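Local coordinates for protein prephenate dehydrogenase (Corynebacterium glutamicum ATCC 13032, PDB 3KTD) that probably catalyses the NAD(P)+-dependent oxidative decarboxylation of prephenate to 4-hydroxyphenylpyruvate, a step towards tyrosine, at residues A[62-65]-A[66-70]; A[108-111]-A[112-116]; A[162-165]-A[166-170]. All coordinates share one frame; numbering follows the deposited sequence.

Interaction 1: residues A[62-65]-A[66-70]; sequences LQRA and AAEDA
Ala-65 O is gripped by the backbone that leaves the helix. Ala-70 N donates to Ala-65 O at 3.0 Å, and this bond is nearly straight, 173° at the hydrogen. A weak bond from Glu-68 N reaches the same oxygen, and the amide of Asn-95 adds another weak one. One turn earlier Ala-66 N still donates to Leu-62 O at 2.8 Å, in the regular helical pattern. Glu-68 is the first residue past the helix to leave helical backbone angles, and Asp-69 then takes a positive phi of 48°. This turn brings Ala-70 back beside Ala-65, with Ala-65 CB and Ala-70 CB 4.3 Å apart. Both methyls also touch Cys-12 on strand 11-14, so the end of helix 58-67 packs on the Rossmann-type sheet just before strand 71-74 begins.

On another side of the helix Arg-64 and Glu-68 form an i to i+4 salt bridge. Arg-64 NE meets Glu-68 OE2 at 3.3 Å, a weak bond. The carboxylate comes to the guanidinium edge, but the two planes are turned 58° apart, so they do not pair flat. The arginine chain runs extended with CG anti to the backbone N, which carries Arg-64 CG past Glu-68 OE2 at 3.6 Å. A water takes a 3.4 Å, weak bond from Arg-64 NH2 and donates to Glu-68 OE1 at 2.7 Å. Arg-64 NH2 also pairs with Asp-53, and the group makes a cation-pi contact with Phe-35. The arginine charge is probably balanced mainly by Asp-53, with Glu-68 a looser, water-bridged second partner.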
ATOM      1  N   LEU A  62      -1.909  39.972   9.444  1.00 38.43           N
ATOM      2  CA  LEU A  62      -0.571  40.068  10.030  1.00 38.51           C
ATOM      3  C   LEU A  62      -0.435  41.262  10.976  1.00 39.27           C
ATOM      4  O   LEU A  62       0.284  41.179  11.973  1.00 39.24           O
ATOM      5  CB  LEU A  62       0.491  40.126   8.931  1.00 38.35           C
ATOM      6  CG  LEU A  62       0.642  38.845   8.101  1.00 37.69           C
ATOM      7  CD1 LEU A  62       1.490  39.076   6.854  1.00 36.21           C
ATOM      8  CD2 LEU A  62       1.239  37.723   8.938  1.00 37.27           C
ATOM      9  N   GLN A  63      -1.123  42.362  10.668  1.00 40.20           N
ATOM     10  CA  GLN A  63      -1.124  43.546  11.537  1.00 40.35           C
ATOM     11  C   GLN A  63      -1.687  43.191  12.917  1.00 39.77           C
ATOM     12  O   GLN A  63      -1.120  43.556  13.949  1.00 39.76           O
ATOM     13  CB  GLN A  63      -1.945  44.673  10.905  1.00 40.61           C
ATOM     14  CG  GLN A  63      -1.929  45.972  11.727  1.00 44.31           C
ATOM     15  CD  GLN A  63      -2.739  47.100  11.090  1.00 47.60           C
ATOM     16  OE1 GLN A  63      -3.852  46.889  10.593  1.00 49.09           O
ATOM     17  NE2 GLN A  63      -2.185  48.312  11.119  1.00 49.89           N
ATOM     18  N   ARG A  64      -2.806  42.470  12.904  1.00 39.59           N
ATOM     19  CA  ARG A  64      -3.490  41.999  14.106  1.00 39.37           C
ATOM     20  C   ARG A  64      -2.664  40.929  14.796  1.00 39.47           C
ATOM     21  O   ARG A  64      -2.568  40.901  16.020  1.00 39.86           O
ATOM     22  CB  ARG A  64      -4.864  41.426  13.728  1.00 39.19           C
ATOM     23  CG  ARG A  64      -5.636  40.753  14.861  1.00 38.55           C
ATOM     24  CD  ARG A  64      -6.961  40.203  14.356  1.00 37.73           C
ATOM     25  NE  ARG A  64      -7.553  39.214  15.259  1.00 37.74           N
ATOM     26  CZ  ARG A  64      -8.659  38.515  14.995  1.00 37.52           C
ATOM     27  NH1 ARG A  64      -9.317  38.678  13.848  1.00 35.50           N
ATOM     28  NH2 ARG A  64      -9.113  37.639  15.881  1.00 36.65           N
ATOM     29  N   ALA A  65      -2.082  40.035  14.003  1.00 39.29           N
ATOM     30  CA  ALA A  65      -1.251  38.979  14.550  1.00 38.95           C
ATOM     31  C   ALA A  65      -0.121  39.616  15.337  1.00 38.73           C
ATOM     32  O   ALA A  65       0.196  39.173  16.442  1.00 38.97           O
ATOM     33  CB  ALA A  65      -0.707  38.096  13.444  1.00 38.84           C
ATOM     34  N   ALA A  66       0.466  40.668  14.769  1.00 38.45           N
ATOM     35  CA  ALA A  66       1.544  41.402  15.431  1.00 38.08           C
ATOM     36  C   ALA A  66       1.028  42.110  16.672  1.00 38.12           C
ATOM     37  O   ALA A  66       1.702  42.133  17.696  1.00 38.91           O
ATOM     38  CB  ALA A  66       2.192  42.397  14.481  1.00 37.23           C
ATOM     39  N   ALA A  67      -0.173  42.670  16.590  1.00 37.85           N
ATOM     40  CA  ALA A  67      -0.773  43.366  17.735  1.00 37.61           C
ATOM     41  C   ALA A  67      -1.039  42.443  18.921  1.00 37.34           C
ATOM     42  O   ALA A  67      -0.917  42.877  20.060  1.00 37.35           O
ATOM     43  CB  ALA A  67      -2.062  44.060  17.320  1.00 37.36           C
ATOM     44  N   GLU A  68      -1.388  41.180  18.653  1.00 37.33           N
ATOM     45  CA  GLU A  68      -1.742  40.206  19.709  1.00 36.96           C
ATOM     46  C   GLU A  68      -0.636  39.191  20.055  1.00 36.14           C
ATOM     47  O   GLU A  68      -0.867  38.269  20.840  1.00 35.41           O
ATOM     48  CB  GLU A  68      -3.005  39.436  19.299  1.00 37.36           C
ATOM     49  CG  GLU A  68      -4.239  40.302  19.006  1.00 37.79           C
ATOM     50  CD  GLU A  68      -5.469  39.493  18.568  1.00 38.51           C
ATOM     51  OE1 GLU A  68      -5.408  38.240  18.517  1.00 40.83           O
ATOM     52  OE2 GLU A  68      -6.510  40.119  18.273  1.00 38.45           O
ATOM     53  N   ASP A  69       0.560  39.377  19.497  1.00 36.02           N
ATOM     54  CA  ASP A  69       1.665  38.410  19.634  1.00 36.27           C
ATOM     55  C   ASP A  69       1.197  36.969  19.354  1.00 35.69           C
ATOM     56  O   ASP A  69       1.494  36.046  20.119  1.00 36.25           O
ATOM     57  CB  ASP A  69       2.335  38.496  21.015  1.00 35.97           C
ATOM     58  CG  ASP A  69       3.635  37.667  21.095  1.00 38.75           C
ATOM     59  OD1 ASP A  69       4.466  37.729  20.150  1.00 37.97           O
ATOM     60  OD2 ASP A  69       3.826  36.951  22.107  1.00 39.43           O
ATOM     61  N   ALA A  70       0.470  36.781  18.259  1.00 34.43           N
ATOM     62  CA  ALA A  70      -0.081  35.469  17.937  1.00 34.16           C
ATOM     63  C   ALA A  70       0.985  34.529  17.421  1.00 33.95           C
ATOM     64  O   ALA A  70       1.961  34.955  16.795  1.00 33.46           O
ATOM     65  CB  ALA A  70      -1.188  35.589  16.896  1.00 33.85           C
TER
HETATM   66  O   HOH W   1      -7.776  37.063  18.909  1.00 31.23           O

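Interaction 2: residues A[108-111]-A[112-116]; sequences YDAV and KARNM
The side chain of Arg-114 folds back on the end of helix 105-113, which it follows, and binds the backbone there. Arg-114 NH1 donates to Ala-110 O at 2.7 Å. The oxygen lies at the guanidinium edge, only 4° out of its plane. The bend is at the outer end of the side chain: it runs extended to NE, then turns at chi4 (78°). Arg-114 NE is held by a salt bridge to Asp-86 on helix 78-91, so the group joins two helices. The Ala-110 methyl lies 3.6 Å from Arg-114 NH1.

The helix ends here in a Schellman motif. Met-116 N, of a selenomethionine, donates to Val-111 O at 3.0 Å, and Asn-115 N donates to Lys-112 O; Asn-115 is the C-prime residue with positive phi. Arg-114 N also donates to Val-111 O, from the opposite face of the carbonyl plane. The motif closes the helix of the beta-alpha-beta unit 97-99, 105-113 and 120-125. Val-111 CG1 packs on Met-116 CB at 3.7 Å. Val-111 also touches Leu-85, and Met-116 touches His-89, both on helix 78-91.

One turn back, Lys-112 lies over a face of the Tyr-108 ring. Its chain bends at chi3 (-71°) and sets CE 3.9 Å from the Tyr-108 ring centroid, a CH-pi contact. Lys-112 NZ is 4.1 Å from Asp-109 OD1, near but beyond a salt bridge. Tyr-108 OH is hydrogen-bonded to Asp-156.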
ATOM      1  N   TYR A 108      13.945  25.415   7.186  1.00 34.62           N
ATOM      2  CA  TYR A 108      14.839  25.976   8.190  1.00 34.77           C
ATOM      3  C   TYR A 108      15.922  26.838   7.513  1.00 35.32           C
ATOM      4  O   TYR A 108      16.186  27.964   7.950  1.00 35.88           O
ATOM      5  CB  TYR A 108      15.433  24.853   9.047  1.00 34.90           C
ATOM      6  CG  TYR A 108      16.157  25.288  10.304  1.00 35.02           C
ATOM      7  CD1 TYR A 108      15.676  26.338  11.094  1.00 36.72           C
ATOM      8  CD2 TYR A 108      17.295  24.608  10.735  1.00 32.26           C
ATOM      9  CE1 TYR A 108      16.339  26.726  12.255  1.00 36.88           C
ATOM     10  CE2 TYR A 108      17.963  24.983  11.897  1.00 33.80           C
ATOM     11  CZ  TYR A 108      17.480  26.042  12.657  1.00 37.46           C
ATOM     12  OH  TYR A 108      18.134  26.420  13.812  1.00 38.30           O
ATOM     13  N   ASP A 109      16.507  26.319   6.433  1.00 34.91           N
ATOM     14  CA  ASP A 109      17.465  27.065   5.621  1.00 34.60           C
ATOM     15  C   ASP A 109      16.887  28.405   5.166  1.00 34.13           C
ATOM     16  O   ASP A 109      17.535  29.451   5.288  1.00 34.48           O
ATOM     17  CB  ASP A 109      17.858  26.262   4.374  1.00 34.82           C
ATOM     18  CG  ASP A 109      18.818  25.135   4.668  1.00 35.29           C
ATOM     19  OD1 ASP A 109      19.391  25.069   5.772  1.00 39.04           O
ATOM     20  OD2 ASP A 109      19.016  24.308   3.768  1.00 40.38           O
ATOM     21  N   ALA A 110      15.671  28.369   4.633  1.00 33.03           N
ATOM     22  CA  ALA A 110      15.024  29.577   4.147  1.00 32.57           C
ATOM     23  C   ALA A 110      14.831  30.565   5.292  1.00 32.13           C
ATOM     24  O   ALA A 110      14.968  31.771   5.100  1.00 31.06           O
ATOM     25  CB  ALA A 110      13.691  29.243   3.492  1.00 32.22           C
ATOM     26  N   VAL A 111      14.529  30.043   6.479  1.00 32.11           N
ATOM     27  CA  VAL A 111      14.354  30.875   7.663  1.00 32.81           C
ATOM     28  C   VAL A 111      15.688  31.466   8.145  1.00 32.94           C
ATOM     29  O   VAL A 111      15.753  32.626   8.540  1.00 32.41           O
ATOM     30  CB  VAL A 111      13.685  30.083   8.798  1.00 33.23           C
ATOM     31  CG1 VAL A 111      13.840  30.808  10.115  1.00 30.85           C
ATOM     32  CG2 VAL A 111      12.207  29.829   8.467  1.00 33.13           C
ATOM     33  N   LYS A 112      16.746  30.664   8.108  1.00 33.08           N
ATOM     34  CA  LYS A 112      18.058  31.132   8.526  1.00 33.34           C
ATOM     35  C   LYS A 112      18.590  32.191   7.573  1.00 34.10           C
ATOM     36  O   LYS A 112      19.199  33.175   8.020  1.00 34.70           O
ATOM     37  CB  LYS A 112      19.056  29.981   8.678  1.00 32.94           C
ATOM     38  CG  LYS A 112      18.873  29.188   9.975  1.00 34.00           C
ATOM     39  CD  LYS A 112      19.925  28.068  10.170  1.00 34.18           C
ATOM     40  CE  LYS A 112      19.731  26.903   9.199  1.00 33.37           C
ATOM     41  NZ  LYS A 112      20.464  25.695   9.627  1.00 32.93           N
ATOM     42  N   ALA A 113      18.348  32.012   6.274  1.00 34.08           N
ATOM     43  CA  ALA A 113      18.793  32.993   5.271  1.00 33.56           C
ATOM     44  C   ALA A 113      18.175  34.386   5.514  1.00 32.85           C
ATOM     45  O   ALA A 113      18.747  35.403   5.130  1.00 32.46           O
ATOM     46  CB  ALA A 113      18.486  32.496   3.863  1.00 32.99           C
ATOM     47  N   ARG A 114      17.019  34.410   6.173  1.00 32.89           N
ATOM     48  CA  ARG A 114      16.302  35.644   6.488  1.00 33.14           C
ATOM     49  C   ARG A 114      16.465  36.049   7.963  1.00 33.59           C
ATOM     50  O   ARG A 114      15.821  36.993   8.428  1.00 33.73           O
ATOM     51  CB  ARG A 114      14.815  35.473   6.117  1.00 33.08           C
ATOM     52  CG  ARG A 114      14.586  35.397   4.611  1.00 32.22           C
ATOM     53  CD  ARG A 114      13.220  34.842   4.183  1.00 32.66           C
ATOM     54  NE  ARG A 114      13.171  34.678   2.721  1.00 32.41           N
ATOM     55  CZ  ARG A 114      13.732  33.667   2.042  1.00 33.54           C
ATOM     56  NH1 ARG A 114      14.389  32.698   2.678  1.00 33.34           N
ATOM     57  NH2 ARG A 114      13.646  33.622   0.715  1.00 30.24           N
ATOM     58  N   ASN A 115      17.331  35.340   8.688  1.00 34.13           N
ATOM     59  CA  ASN A 115      17.599  35.607  10.114  1.00 33.89           C
ATOM     60  C   ASN A 115      16.356  35.598  11.006  1.00 32.86           C
ATOM     61  O   ASN A 115      16.228  36.401  11.924  1.00 31.30           O
ATOM     62  CB  ASN A 115      18.385  36.911  10.267  1.00 34.03           C
ATOM     63  CG  ASN A 115      19.779  36.789   9.723  1.00 35.50           C
ATOM     64  OD1 ASN A 115      20.578  35.991  10.217  1.00 40.38           O
ATOM     65  ND2 ASN A 115      20.083  37.564   8.692  1.00 37.50           N
HETATM   66  N   MSE A 116      15.463  34.648  10.732  1.00 33.12           N
HETATM   67  CA  MSE A 116      14.204  34.508  11.460  1.00 32.35           C
HETATM   68  C   MSE A 116      14.234  33.321  12.413  1.00 32.04           C
HETATM   69  O   MSE A 116      13.228  33.011  13.047  1.00 31.13           O
HETATM   70  CB  MSE A 116      13.048  34.366  10.471  1.00 31.95           C
HETATM   71  CG  MSE A 116      12.845  35.595   9.574  1.00 32.08           C
HETATM   72 SE   MSE A 116      11.594  35.323   8.086  0.75 28.54          SE
HETATM   73  CE  MSE A 116       9.920  35.271   9.061  1.00 25.15           C
TER

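Interaction 3: residues A[162-165]-A[166-170]; sequences STWI and SIWKD
Four consecutive i to i+4 bonds carry the first turns of helix 162-177, and the one from Trp-168 N to Trp-164 O is 3.0 Å long and nearly straight (171°). The same pair of residues makes the main side-chain contact. Trp-168 CB sits over one face of Trp-164, offset toward the rim, in a CH-pi contact 4.1 Å from the centroid of the Trp-164 six-membered ring. Trp-164 CH2 then touches Trp-168 CD1 at 3.6 Å. The indole planes are 31° apart and the rings meet obliquely.

Both side chains have CG anti to the backbone N, so they leave the helix alike, one turn apart, and both touch Val-121. Helix 162-177 connects strands 146-149 and 181-184 in a beta-alpha-beta unit, and here it packs on strand 120-125 of the same sheet. Trp-164 NE1 is satisfied by the backbone oxygen of Tyr-120, and Trp-168 meets the ring of Trp-324.

The Ile-165 and Lys-169 side chains lie on another side of the helix. Lys-169 bends at chi3, which brings its CE within 4.0 Å of Ile-165 CG2. Ser-166 OG hydrogen-bonds to Arg-9.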
ATOM      1  N   SER A 162      15.061  32.650  26.267  1.00 42.57           N
ATOM      2  CA  SER A 162      13.777  32.154  26.784  1.00 42.13           C
ATOM      3  C   SER A 162      12.559  32.413  25.884  1.00 41.67           C
ATOM      4  O   SER A 162      11.606  31.625  25.891  1.00 42.56           O
ATOM      5  CB  SER A 162      13.503  32.729  28.180  1.00 41.94           C
ATOM      6  OG  SER A 162      13.074  34.077  28.099  1.00 42.57           O
ATOM      7  N   THR A 163      12.570  33.504  25.126  1.00 40.46           N
ATOM      8  CA  THR A 163      11.442  33.819  24.256  1.00 40.12           C
ATOM      9  C   THR A 163      11.237  32.695  23.224  1.00 39.41           C
ATOM     10  O   THR A 163      10.099  32.346  22.913  1.00 38.91           O
ATOM     11  CB  THR A 163      11.611  35.181  23.552  1.00 40.32           C
ATOM     12  OG1 THR A 163      12.811  35.166  22.772  1.00 42.54           O
ATOM     13  CG2 THR A 163      11.685  36.322  24.573  1.00 39.32           C
ATOM     14  N   TRP A 164      12.330  32.116  22.723  1.00 38.65           N
ATOM     15  CA  TRP A 164      12.225  30.992  21.789  1.00 38.25           C
ATOM     16  C   TRP A 164      11.646  29.772  22.484  1.00 37.71           C
ATOM     17  O   TRP A 164      10.806  29.083  21.922  1.00 38.45           O
ATOM     18  CB  TRP A 164      13.564  30.618  21.138  1.00 38.33           C
ATOM     19  CG  TRP A 164      13.371  29.567  20.072  1.00 38.28           C
ATOM     20  CD1 TRP A 164      13.087  29.783  18.759  1.00 39.80           C
ATOM     21  CD2 TRP A 164      13.399  28.144  20.244  1.00 37.81           C
ATOM     22  NE1 TRP A 164      12.950  28.584  18.094  1.00 39.58           N
ATOM     23  CE2 TRP A 164      13.134  27.563  18.984  1.00 38.21           C
ATOM     24  CE3 TRP A 164      13.615  27.304  21.340  1.00 38.38           C
ATOM     25  CZ2 TRP A 164      13.083  26.183  18.789  1.00 38.85           C
ATOM     26  CZ3 TRP A 164      13.566  25.930  21.147  1.00 39.49           C
ATOM     27  CH2 TRP A 164      13.297  25.383  19.879  1.00 39.02           C
ATOM     28  N   ILE A 165      12.093  29.499  23.703  1.00 37.39           N
ATOM     29  CA  ILE A 165      11.554  28.375  24.463  1.00 36.78           C
ATOM     30  C   ILE A 165      10.038  28.553  24.614  1.00 36.43           C
ATOM     31  O   ILE A 165       9.284  27.589  24.527  1.00 36.74           O
ATOM     32  CB  ILE A 165      12.255  28.212  25.846  1.00 36.88           C
ATOM     33  CG1 ILE A 165      13.735  27.837  25.656  1.00 38.09           C
ATOM     34  CG2 ILE A 165      11.563  27.136  26.680  1.00 35.20           C
ATOM     35  CD1 ILE A 165      14.548  27.708  26.948  1.00 38.13           C
ATOM     36  N   SER A 166       9.600  29.797  24.803  1.00 35.71           N
ATOM     37  CA  SER A 166       8.179  30.114  24.953  1.00 34.67           C
ATOM     38  C   SER A 166       7.359  29.842  23.684  1.00 34.30           C
ATOM     39  O   SER A 166       6.210  29.410  23.768  1.00 34.29           O
ATOM     40  CB  SER A 166       8.024  31.578  25.374  1.00 34.47           C
ATOM     41  OG  SER A 166       6.685  32.003  25.273  1.00 31.96           O
ATOM     42  N   ILE A 167       7.937  30.129  22.520  1.00 33.93           N
ATOM     43  CA  ILE A 167       7.276  29.850  21.240  1.00 33.50           C
ATOM     44  C   ILE A 167       7.188  28.337  21.040  1.00 33.41           C
ATOM     45  O   ILE A 167       6.145  27.798  20.661  1.00 32.61           O
ATOM     46  CB  ILE A 167       8.038  30.457  20.056  1.00 33.31           C
ATOM     47  CG1 ILE A 167       7.966  31.985  20.098  1.00 33.57           C
ATOM     48  CG2 ILE A 167       7.458  29.963  18.738  1.00 31.95           C
ATOM     49  CD1 ILE A 167       8.941  32.661  19.146  1.00 30.23           C
ATOM     50  N   TRP A 168       8.292  27.657  21.319  1.00 33.91           N
ATOM     51  CA  TRP A 168       8.345  26.208  21.190  1.00 35.22           C
ATOM     52  C   TRP A 168       7.255  25.541  22.022  1.00 35.96           C
ATOM     53  O   TRP A 168       6.570  24.645  21.531  1.00 36.59           O
ATOM     54  CB  TRP A 168       9.719  25.695  21.608  1.00 35.23           C
ATOM     55  CG  TRP A 168       9.865  24.230  21.502  1.00 34.06           C
ATOM     56  CD1 TRP A 168      10.294  23.528  20.422  1.00 33.98           C
ATOM     57  CD2 TRP A 168       9.603  23.274  22.528  1.00 32.81           C
ATOM     58  NE1 TRP A 168      10.311  22.187  20.709  1.00 32.77           N
ATOM     59  CE2 TRP A 168       9.890  22.005  21.997  1.00 29.10           C
ATOM     60  CE3 TRP A 168       9.150  23.367  23.850  1.00 34.87           C
ATOM     61  CZ2 TRP A 168       9.738  20.839  22.732  1.00 31.05           C
ATOM     62  CZ3 TRP A 168       8.999  22.200  24.588  1.00 32.17           C
ATOM     63  CH2 TRP A 168       9.293  20.954  24.024  1.00 32.62           C
ATOM     64  N   LYS A 169       7.093  25.982  23.268  1.00 36.00           N
ATOM     65  CA  LYS A 169       6.063  25.431  24.145  1.00 36.05           C
ATOM     66  C   LYS A 169       4.673  25.572  23.534  1.00 35.87           C
ATOM     67  O   LYS A 169       3.963  24.573  23.389  1.00 37.05           O
ATOM     68  CB  LYS A 169       6.116  26.064  25.535  1.00 36.28           C
ATOM     69  CG  LYS A 169       7.286  25.540  26.365  1.00 38.40           C
ATOM     70  CD  LYS A 169       7.247  25.955  27.849  1.00 38.57           C
ATOM     71  CE  LYS A 169       7.833  27.336  28.118  1.00 37.15           C
ATOM     72  NZ  LYS A 169       8.127  27.472  29.565  1.00 35.13           N
ATOM     73  N   ASP A 170       4.296  26.784  23.141  1.00 34.36           N
ATOM     74  CA  ASP A 170       2.981  26.993  22.528  1.00 33.87           C
ATOM     75  C   ASP A 170       2.734  26.082  21.300  1.00 33.83           C
ATOM     76  O   ASP A 170       1.630  25.589  21.108  1.00 33.92           O
ATOM     77  CB  ASP A 170       2.776  28.466  22.157  1.00 33.44           C
ATOM     78  CG  ASP A 170       2.403  29.344  23.360  1.00 34.06           C
ATOM     79  OD1 ASP A 170       1.933  28.831  24.402  1.00 34.20           O
ATOM     80  OD2 ASP A 170       2.561  30.573  23.251  1.00 36.18           O
TER

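How the interactions relate
All three contacts are local ones on helices of the probable nucleotide-binding domain, and none touches another. Their centres are about 17 to 21 Å apart. All are partly buried. Interactions 1 and 2 lie at helix C-termini: in interaction 1 Leu-62, Ala-65 and Ala-70 are buried, in interaction 2 Tyr-108, Val-111 and Met-116, and the charged side chains are more exposed. Interaction 3 lies at the start of its helix and differs in having a buried aromatic pair. Interactions 1 and 2 both pack against helix 78-91; interactions 2 and 3 both touch strand 120-125. Arg-9 links 66-70 with 166-170, pairing with Asp-69 and with Asp-170.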